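PDB 4ECL: serine racemase from Enterococcus faecalis, which belongs to the alanine racemase family, pairing a TIM-type barrel with a beta-rich C-terminal domain in a two-chain assembly. Local coordinates for residues A[26-31]-A[212-217]; A[157-162]-A[199-204]; A[252-257]-A[274-279]. One frame throughout, in Å; residues are numbered along the deposited sequence.

Contacts 1 and 2 both belong to the TIM-type barrel and are neighbours, their centres 12 Å apart. They touch through the backbone, Asp216 N lying 2.7 Å from Val199 O in a probable hydrogen bond, and through side chains, Cys215 packing on Ile201. Contact 1 joins the loops that lead into strands 32-36 and 217-220, whereas contact 2 follows strands 152-158 and 198-200 out of their C-terminal ends, and its segment 199-204 reaches a bound sulfate ion. Contact 3 lies in the beta-rich C-terminal domain, with centres about 54 Å from contact 1 and about 50 Å from contact 2, and one face of it packs against the second subunit.

Contact 1. Residues A[26-31]-A[212-217]; sequences AMSPKC and ELECDY
Two loops at the N-terminal ends of neighbouring barrel strands meet here, Ser28, Lys30 and Cys31 of one touching Glu214, Cys215, Asp216 and Tyr217 of the other. Ser28 OG donates a short hydrogen bond of 2.5 Å to Glu214 OE1, meeting this oxygen on its syn side and 19° out of the carboxylate plane. The glutamate chain is folded at its second torsion (chi2 -75°), which turns the carboxylate toward Ser28 OG. Ser28 also begins a type I beta turn, closed by the bond from Cys31 N to Ser28 O at 3.0 Å.

Strands 32-36 and 217-220, into which the loops run, lie side by side and parallel, the first and last strands of the TIM-type barrel, so the contact sits at the seam where the barrel closes. Cys31 is the last turn residue before the seam. Its SG, placed opposite the backbone N (chi1 -177°), comes within 3.4 Å of Cys215 O and 3.8 Å of Tyr217 C, while its CB lies 3.3 Å from the same Cys215 O.

Farther out, Lys30 runs alongside Asp216 in the same direction. Its NZ comes to 3.7 Å from Asp216 OD1, a long salt bridge; the other carboxylate oxygen, OD2, accepts a hydrogen bond from Val199 N, which fixes the aspartate against strand 198-200.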
loop_
_atom_site.group_PDB
_atom_site.type_symbol
_atom_site.label_atom_id
_atom_site.label_comp_id
_atom_site.label_asym_id
_atom_site.label_seq_id
_atom_site.Cartn_x
_atom_site.Cartn_y
_atom_site.Cartn_z
ATOM N N ALA A 26 10.246 17.419 26.309
ATOM C CA ALA A 26 8.927 17.929 26.647
ATOM C C ALA A 26 8.207 17.027 27.657
ATOM O O ALA A 26 7.112 17.351 28.121
ATOM C CB ALA A 26 8.091 18.110 25.390
HETATM N N MSE A 27 8.831 15.906 28.005
HETATM C CA MSE A 27 8.217 14.927 28.905
HETATM C C MSE A 27 8.674 15.095 30.343
HETATM O O MSE A 27 9.748 15.618 30.587
HETATM C CB MSE A 27 8.589 13.510 28.480
HETATM C CG MSE A 27 7.998 13.072 27.207
HETATM SE SE MSE A 27 8.371 11.180 26.907
HETATM C CE MSE A 27 7.974 11.241 25.014
ATOM N N SER A 28 7.865 14.617 31.291
ATOM C CA SER A 28 8.300 14.504 32.676
ATOM C C SER A 28 9.467 13.542 32.751
ATOM O O SER A 28 9.540 12.597 31.970
ATOM C CB SER A 28 7.164 13.998 33.565
ATOM O OG SER A 28 6.227 15.030 33.790
ATOM N N PRO A 29 10.378 13.771 33.703
ATOM C CA PRO A 29 11.598 12.965 33.805
ATOM C C PRO A 29 11.327 11.465 33.852
ATOM O O PRO A 29 12.068 10.695 33.242
ATOM C CB PRO A 29 12.226 13.437 35.128
ATOM C CG PRO A 29 11.129 14.174 35.854
ATOM C CD PRO A 29 10.305 14.787 34.766
ATOM N N LYS A 30 10.268 11.065 34.550
ATOM C CA LYS A 30 9.981 9.648 34.760
ATOM C C LYS A 30 9.051 9.068 33.691
ATOM O O LYS A 30 8.809 7.864 33.656
ATOM C CB LYS A 30 9.396 9.428 36.155
ATOM C CG LYS A 30 9.502 8.000 36.665
ATOM C CD LYS A 30 9.271 7.951 38.162
ATOM C CE LYS A 30 7.942 8.586 38.536
ATOM N NZ LYS A 30 6.783 7.763 38.094
ATOM N N CYS A 31 8.539 9.931 32.820
ATOM C CA CYS A 31 7.700 9.500 31.720
ATOM C C CYS A 31 8.567 8.989 30.572
ATOM O O CYS A 31 9.529 9.645 30.146
ATOM C CB CYS A 31 6.802 10.644 31.249
ATOM S SG CYS A 31 5.657 10.174 29.926
ATOM N N GLU A 212 0.213 18.939 30.134
ATOM C CA GLU A 212 0.059 18.957 31.579
ATOM C C GLU A 212 -0.259 17.582 32.173
ATOM O O GLU A 212 -0.081 17.380 33.370
ATOM C CB GLU A 212 -0.996 19.985 31.992
ATOM C CG GLU A 212 -2.437 19.504 31.871
ATOM C CD GLU A 212 -2.991 19.525 30.448
ATOM O OE1 GLU A 212 -2.523 20.338 29.608
ATOM O OE2 GLU A 212 -3.917 18.721 30.183
ATOM N N LEU A 213 -0.726 16.634 31.354
ATOM C CA LEU A 213 -0.967 15.282 31.861
ATOM C C LEU A 213 0.321 14.645 32.383
ATOM O O LEU A 213 1.401 14.909 31.867
ATOM C CB LEU A 213 -1.592 14.386 30.791
ATOM C CG LEU A 213 -3.044 14.666 30.406
ATOM C CD1 LEU A 213 -3.419 13.902 29.129
ATOM C CD2 LEU A 213 -4.012 14.332 31.570
ATOM N N GLU A 214 0.196 13.822 33.421
ATOM C CA GLU A 214 1.348 13.143 34.014
ATOM C C GLU A 214 1.190 11.617 33.976
ATOM O O GLU A 214 0.534 11.031 34.846
ATOM C CB GLU A 214 1.552 13.604 35.461
ATOM C CG GLU A 214 1.929 15.069 35.614
ATOM C CD GLU A 214 3.383 15.371 35.236
ATOM O OE1 GLU A 214 4.202 14.434 35.153
ATOM O OE2 GLU A 214 3.704 16.561 35.041
ATOM N N CYS A 215 1.805 10.984 32.975
ATOM C CA CYS A 215 1.699 9.540 32.789
ATOM C C CYS A 215 3.069 8.872 32.770
ATOM O O CYS A 215 4.098 9.544 32.856
ATOM C CB CYS A 215 0.935 9.222 31.495
ATOM S SG CYS A 215 -0.669 10.070 31.381
ATOM N N ASP A 216 3.086 7.547 32.648
ATOM C CA ASP A 216 4.351 6.812 32.656
ATOM C C ASP A 216 4.901 6.560 31.254
ATOM O O ASP A 216 6.089 6.288 31.087
ATOM C CB ASP A 216 4.173 5.497 33.405
ATOM C CG ASP A 216 3.698 5.717 34.821
ATOM O OD1 ASP A 216 4.546 6.039 35.680
ATOM O OD2 ASP A 216 2.474 5.609 35.059
ATOM N N TYR A 217 4.021 6.622 30.258
ATOM C CA TYR A 217 4.429 6.562 28.865
ATOM C C TYR A 217 3.685 7.592 28.044
ATOM O O TYR A 217 2.537 7.950 28.346
ATOM C CB TYR A 217 4.095 5.215 28.222
ATOM C CG TYR A 217 4.738 3.995 28.818
ATOM C CD1 TYR A 217 6.041 3.640 28.500
ATOM C CD2 TYR A 217 4.015 3.161 29.651
ATOM C CE1 TYR A 217 6.612 2.497 29.029
ATOM C CE2 TYR A 217 4.570 2.022 30.172
ATOM C CZ TYR A 217 5.866 1.693 29.868
ATOM O OH TYR A 217 6.397 0.545 30.404
#

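Contact 2. Residues A[157-162]-A[199-204]; sequences IFTHLC and VHIQSS. With SO4 (sulfate ion), chain G.
This is a buried pairing of two parallel barrel strands, in which Phe158 lies beside His200 and the chains run on into loops joined by water. Thr159 N donates to His200 O over 3.3 Å, lying in the carbonyl plane, and the bond from His200 N to Ile157 O is weak. Both aromatic side chains have CG tucked between the backbone N and C (chi1 75° for Phe158, 49° for His200) and point the same way. Their planes are 8° apart, but the rings are offset until little of one lies above the other; Phe158 CB instead sits over the imidazole face, a CH-pi contact 3.3 Å from the His200 ring centroid. A hydrogen bond from Arg219 NH1 to ND1, and another between NE2 and His123 ND1, fix the rotation of the imidazole.

Strand 152-158, helix 169-191 and strand 198-200 form a beta-alpha-beta crossover of the TIM-type barrel. Past its strands the direct bonding gives way: one water takes the N-H of Leu161 at 2.8 Å and donates to Ile201 O at 2.7 Å, while Leu161 CD2 rests on Ile201 CG2 at 4.0 Å. A second water lies in the plane of the His160 ring, 3.0 Å from NE2, weakly linked to Ser203 OG.

At the start of helix 204-209, Ser204 N and OG both donate to O2 of a sulfate ion, the OG bond measuring 2.6 Å. Gly221 N, Val222 N and Tyr42 OH complete this anion site. This position is consistent with that of the phosphate of pyridoxal phosphate in alanine racemases.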
loop_
_atom_site.group_PDB
_atom_site.type_symbol
_atom_site.label_atom_id
_atom_site.label_comp_id
_atom_site.label_asym_id
_atom_site.label_seq_id
_atom_site.Cartn_x
_atom_site.Cartn_y
_atom_site.Cartn_z
ATOM N N ILE A 157 -2.137 0.281 32.271
ATOM C CA ILE A 157 -3.534 0.528 31.975
ATOM C C ILE A 157 -3.566 1.792 31.130
ATOM O O ILE A 157 -2.845 2.744 31.411
ATOM C CB ILE A 157 -4.370 0.671 33.273
ATOM C CG1 ILE A 157 -5.753 1.232 32.972
ATOM C CG2 ILE A 157 -3.668 1.540 34.279
ATOM C CD1 ILE A 157 -6.726 1.010 34.107
ATOM N N PHE A 158 -4.368 1.795 30.075
ATOM C CA PHE A 158 -4.308 2.904 29.142
ATOM C C PHE A 158 -5.601 3.167 28.406
ATOM O O PHE A 158 -6.516 2.344 28.439
ATOM C CB PHE A 158 -3.140 2.717 28.158
ATOM C CG PHE A 158 -3.363 1.673 27.076
ATOM C CD1 PHE A 158 -3.182 0.319 27.336
ATOM C CD2 PHE A 158 -3.671 2.061 25.781
ATOM C CE1 PHE A 158 -3.351 -0.625 26.338
ATOM C CE2 PHE A 158 -3.838 1.123 24.768
ATOM C CZ PHE A 158 -3.676 -0.219 25.040
ATOM N N THR A 159 -5.663 4.331 27.757
ATOM C CA THR A 159 -6.778 4.681 26.886
ATOM C C THR A 159 -6.298 5.530 25.701
ATOM O O THR A 159 -5.159 5.991 25.686
ATOM C CB THR A 159 -7.906 5.400 27.671
ATOM O OG1 THR A 159 -9.111 5.439 26.881
ATOM C CG2 THR A 159 -7.477 6.810 28.076
ATOM N N HIS A 160 -7.153 5.707 24.698
ATOM C CA HIS A 160 -6.831 6.541 23.547
ATOM C C HIS A 160 -7.777 7.728 23.496
ATOM O O HIS A 160 -8.987 7.565 23.661
ATOM C CB HIS A 160 -6.964 5.746 22.241
ATOM C CG HIS A 160 -5.680 5.142 21.761
ATOM N ND1 HIS A 160 -5.212 3.926 22.212
ATOM C CD2 HIS A 160 -4.765 5.588 20.866
ATOM C CE1 HIS A 160 -4.066 3.646 21.616
ATOM N NE2 HIS A 160 -3.772 4.640 20.796
ATOM N N LEU A 161 -7.230 8.918 23.255
ATOM C CA LEU A 161 -8.047 10.117 23.094
ATOM C C LEU A 161 -8.533 10.256 21.656
ATOM O O LEU A 161 -7.775 10.043 20.707
ATOM C CB LEU A 161 -7.264 11.354 23.509
ATOM C CG LEU A 161 -6.716 11.306 24.931
ATOM C CD1 LEU A 161 -5.759 12.492 25.185
ATOM C CD2 LEU A 161 -7.870 11.291 25.945
ATOM N N CYS A 162 -9.804 10.616 21.498
ATOM C CA CYS A 162 -10.394 10.748 20.170
ATOM C C CYS A 162 -9.912 11.942 19.373
ATOM O O CYS A 162 -9.718 11.844 18.168
ATOM C CB CYS A 162 -11.909 10.831 20.275
ATOM S SG CYS A 162 -12.654 9.259 20.669
ATOM N N VAL A 199 0.700 4.080 33.676
ATOM C CA VAL A 199 -0.418 4.712 32.986
ATOM C C VAL A 199 0.024 5.378 31.683
ATOM O O VAL A 199 1.076 6.027 31.634
ATOM C CB VAL A 199 -1.063 5.782 33.885
ATOM C CG1 VAL A 199 -2.092 6.593 33.120
ATOM C CG2 VAL A 199 -1.697 5.132 35.132
ATOM N N HIS A 200 -0.777 5.229 30.630
ATOM C CA HIS A 200 -0.589 6.062 29.451
ATOM C C HIS A 200 -1.902 6.424 28.764
ATOM O O HIS A 200 -2.805 5.616 28.667
ATOM C CB HIS A 200 0.463 5.485 28.485
ATOM C CG HIS A 200 0.279 4.032 28.148
ATOM N ND1 HIS A 200 -0.148 3.603 26.910
ATOM C CD2 HIS A 200 0.521 2.911 28.870
ATOM C CE1 HIS A 200 -0.186 2.281 26.890
ATOM N NE2 HIS A 200 0.208 1.837 28.070
ATOM N N ILE A 201 -1.989 7.663 28.306
ATOM C CA ILE A 201 -3.223 8.250 27.801
ATOM C C ILE A 201 -2.915 8.951 26.479
ATOM O O ILE A 201 -3.764 9.038 25.587
ATOM C CB ILE A 201 -3.740 9.302 28.827
ATOM C CG1 ILE A 201 -4.219 8.610 30.100
ATOM C CG2 ILE A 201 -4.872 10.162 28.272
ATOM C CD1 ILE A 201 -4.261 9.556 31.297
ATOM N N GLN A 202 -1.684 9.442 26.354
ATOM C CA GLN A 202 -1.326 10.323 25.238
ATOM C C GLN A 202 -0.668 9.651 24.042
ATOM O O GLN A 202 0.229 8.803 24.169
ATOM C CB GLN A 202 -0.400 11.448 25.714
ATOM C CG GLN A 202 -0.967 12.308 26.821
ATOM C CD GLN A 202 0.106 12.770 27.755
ATOM O OE1 GLN A 202 0.660 11.971 28.517
ATOM N NE2 GLN A 202 0.450 14.055 27.679
ATOM N N SER A 203 -1.117 10.070 22.869
ATOM C CA SER A 203 -0.360 9.855 21.654
ATOM C C SER A 203 0.315 11.185 21.322
ATOM O O SER A 203 0.425 12.036 22.209
ATOM C CB SER A 203 -1.282 9.375 20.536
ATOM O OG SER A 203 -1.769 8.085 20.841
ATOM N N SER A 204 0.759 11.372 20.071
ATOM C CA SER A 204 1.496 12.591 19.680
ATOM C C SER A 204 0.789 13.890 20.064
ATOM O O SER A 204 1.382 14.764 20.682
ATOM C CB SER A 204 1.792 12.632 18.167
ATOM O OG SER A 204 2.705 11.619 17.761
HETATM S S SO4 G . 0.033 9.187 16.654
HETATM O O1 SO4 G . -0.565 7.937 17.136
HETATM O O2 SO4 G . 1.089 9.603 17.577
HETATM O O3 SO4 G . 0.591 8.937 15.327
HETATM O O4 SO4 G . -0.999 10.214 16.551
HETATM O O HOH W 1 -1.037 4.966 19.636
HETATM O O HOH W 2 -4.442 8.842 22.942
#

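Contact 3. Residues A[252-257]-A[274-279]; sequences VLIRKI and DSLIAI
Ile257 and Ile277 meet diagonally across two antiparallel strands, their side chains crossing at a slant so that CG1 of Ile257 touches CG1 of Ile277 at 3.6 Å. Each CG1 lies anti to its carbonyl carbon (chi1 -71° and -72°), which sets the two CG1 atoms against each other, while the terminal CD1 methyls diverge. Ser275, opposite Ile257, adds a CB-to-CB approach of 4.1 Å on this same face.

On the other face Leu276 meets two side chains of strand 253-257. It runs alongside Lys256, pointing the same way, and crosses Ile254 obliquely; its CD2 serves both, 3.8 Å from Lys256 CG and 3.8 Å from Ile254 CG2. Only CG of the lysine side chain comes this close to the leucine; beyond it the lysine chain is extended.

The ladder under these side chains belongs to the mixed sheet of the C-terminal domain, where strand 275-280 lies between strands 245-257 and 317-320. Arg255 and Ile277 form a hydrogen-bonded pair, with Ile277 N donating to Arg255 O at 2.7 Å, and Ile257 pairs with Ser275 through two bonds, of which Ile257 N to Ser275 O is 2.6 Å.

At the far end Val252 and Ile279 stand at about a right angle, Val252 CG2 resting 3.9 Å from Ile279 CG2 beside the bond from Val252 N to Ile279 O. Arg255, on the face of Ile257 and Ile277, leads its guanidinium away from strand 275-280: NH2 donates to Gly134 O and Arg132 O of the second subunit, whose His131 also packs against Ile257.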
loop_
_atom_site.group_PDB
_atom_site.type_symbol
_atom_site.label_atom_id
_atom_site.label_comp_id
_atom_site.label_asym_id
_atom_site.label_seq_id
_atom_site.Cartn_x
_atom_site.Cartn_y
_atom_site.Cartn_z
ATOM N N VAL A 252 14.377 7.653 -15.902
ATOM C CA VAL A 252 14.790 6.544 -16.754
ATOM C C VAL A 252 14.717 6.907 -18.226
ATOM O O VAL A 252 15.234 6.180 -19.072
ATOM C CB VAL A 252 13.909 5.305 -16.516
ATOM C CG1 VAL A 252 14.130 4.783 -15.112
ATOM C CG2 VAL A 252 12.450 5.658 -16.746
ATOM N N LEU A 253 14.067 8.028 -18.526
ATOM C CA LEU A 253 13.943 8.489 -19.900
ATOM C C LEU A 253 13.504 9.945 -19.977
ATOM O O LEU A 253 12.736 10.413 -19.142
ATOM C CB LEU A 253 12.938 7.638 -20.681
ATOM C CG LEU A 253 12.938 8.044 -22.158
ATOM C CD1 LEU A 253 14.244 7.576 -22.787
ATOM C CD2 LEU A 253 11.731 7.556 -22.928
ATOM N N ILE A 254 13.998 10.649 -20.995
ATOM C CA ILE A 254 13.533 11.994 -21.297
ATOM C C ILE A 254 12.983 11.973 -22.706
ATOM O O ILE A 254 13.571 11.378 -23.584
ATOM C CB ILE A 254 14.650 13.050 -21.140
ATOM C CG1 ILE A 254 15.016 13.215 -19.662
ATOM C CG2 ILE A 254 14.205 14.400 -21.670
ATOM C CD1 ILE A 254 16.427 12.795 -19.338
ATOM N N ARG A 255 11.828 12.589 -22.899
ATOM C CA ARG A 255 11.158 12.550 -24.175
ATOM C C ARG A 255 10.708 13.939 -24.558
ATOM O O ARG A 255 10.182 14.676 -23.717
ATOM C CB ARG A 255 9.940 11.620 -24.127
ATOM C CG ARG A 255 9.181 11.581 -25.456
ATOM C CD ARG A 255 8.047 10.547 -25.486
ATOM N NE ARG A 255 8.492 9.178 -25.216
ATOM C CZ ARG A 255 9.211 8.436 -26.058
ATOM N NH1 ARG A 255 9.600 8.930 -27.230
ATOM N NH2 ARG A 255 9.556 7.198 -25.717
ATOM N N LYS A 256 10.929 14.296 -25.825
ATOM C CA LYS A 256 10.375 15.523 -26.378
ATOM C C LYS A 256 8.900 15.326 -26.695
ATOM O O LYS A 256 8.526 14.361 -27.347
ATOM C CB LYS A 256 11.119 15.937 -27.647
ATOM C CG LYS A 256 12.540 16.413 -27.417
ATOM C CD LYS A 256 13.123 16.996 -28.685
ATOM C CE LYS A 256 14.547 17.459 -28.465
ATOM N NZ LYS A 256 15.056 18.193 -29.653
ATOM N N ILE A 257 8.065 16.242 -26.230
ATOM C CA ILE A 257 6.649 16.193 -26.557
ATOM C C ILE A 257 6.275 17.401 -27.392
ATOM O O ILE A 257 6.367 18.538 -26.925
ATOM C CB ILE A 257 5.757 16.148 -25.285
ATOM C CG1 ILE A 257 5.881 14.789 -24.593
ATOM C CG2 ILE A 257 4.303 16.417 -25.631
ATOM C CD1 ILE A 257 5.824 13.612 -25.554
ATOM N N ASP A 274 6.051 22.906 -27.030
ATOM C CA ASP A 274 6.990 21.803 -27.198
ATOM C C ASP A 274 7.652 21.534 -25.858
ATOM O O ASP A 274 8.222 22.438 -25.242
ATOM C CB ASP A 274 8.033 22.127 -28.263
ATOM C CG ASP A 274 7.459 22.094 -29.663
ATOM O OD1 ASP A 274 6.218 22.186 -29.799
ATOM O OD2 ASP A 274 8.248 21.980 -30.624
ATOM N N SER A 275 7.568 20.291 -25.401
ATOM C CA SER A 275 7.931 19.992 -24.026
ATOM C C SER A 275 8.970 18.890 -23.881
ATOM O O SER A 275 9.212 18.104 -24.804
ATOM C CB SER A 275 6.681 19.620 -23.221
ATOM O OG SER A 275 5.722 20.662 -23.256
ATOM N N LEU A 276 9.579 18.855 -22.703
ATOM C CA LEU A 276 10.438 17.757 -22.301
ATOM C C LEU A 276 9.774 17.022 -21.144
ATOM O O LEU A 276 9.349 17.642 -20.159
ATOM C CB LEU A 276 11.804 18.273 -21.867
ATOM C CG LEU A 276 12.758 18.624 -23.001
ATOM C CD1 LEU A 276 14.021 19.276 -22.437
ATOM C CD2 LEU A 276 13.094 17.373 -23.788
ATOM N N ILE A 277 9.696 15.702 -21.264
ATOM C CA ILE A 277 9.076 14.868 -20.236
ATOM C C ILE A 277 10.083 13.900 -19.633
ATOM O O ILE A 277 10.799 13.210 -20.359
ATOM C CB ILE A 277 7.889 14.060 -20.825
ATOM C CG1 ILE A 277 6.706 14.986 -21.097
ATOM C CG2 ILE A 277 7.471 12.932 -19.896
ATOM C CD1 ILE A 277 6.383 15.890 -19.936
ATOM N N ALA A 278 10.142 13.843 -18.309
ATOM C CA ALA A 278 10.967 12.838 -17.664
ATOM C C ALA A 278 10.092 11.711 -17.160
ATOM O O ALA A 278 9.039 11.939 -16.557
ATOM C CB ALA A 278 11.769 13.435 -16.529
ATOM N N ILE A 279 10.530 10.485 -17.395
ATOM C CA ILE A 279 9.784 9.336 -16.912
ATOM C C ILE A 279 10.431 8.815 -15.639
ATOM O O ILE A 279 11.633 8.537 -15.620
ATOM C CB ILE A 279 9.737 8.222 -17.972
ATOM C CG1 ILE A 279 9.153 8.769 -19.278
ATOM C CG2 ILE A 279 8.924 7.051 -17.472
ATOM C CD1 ILE A 279 7.726 9.271 -19.134
#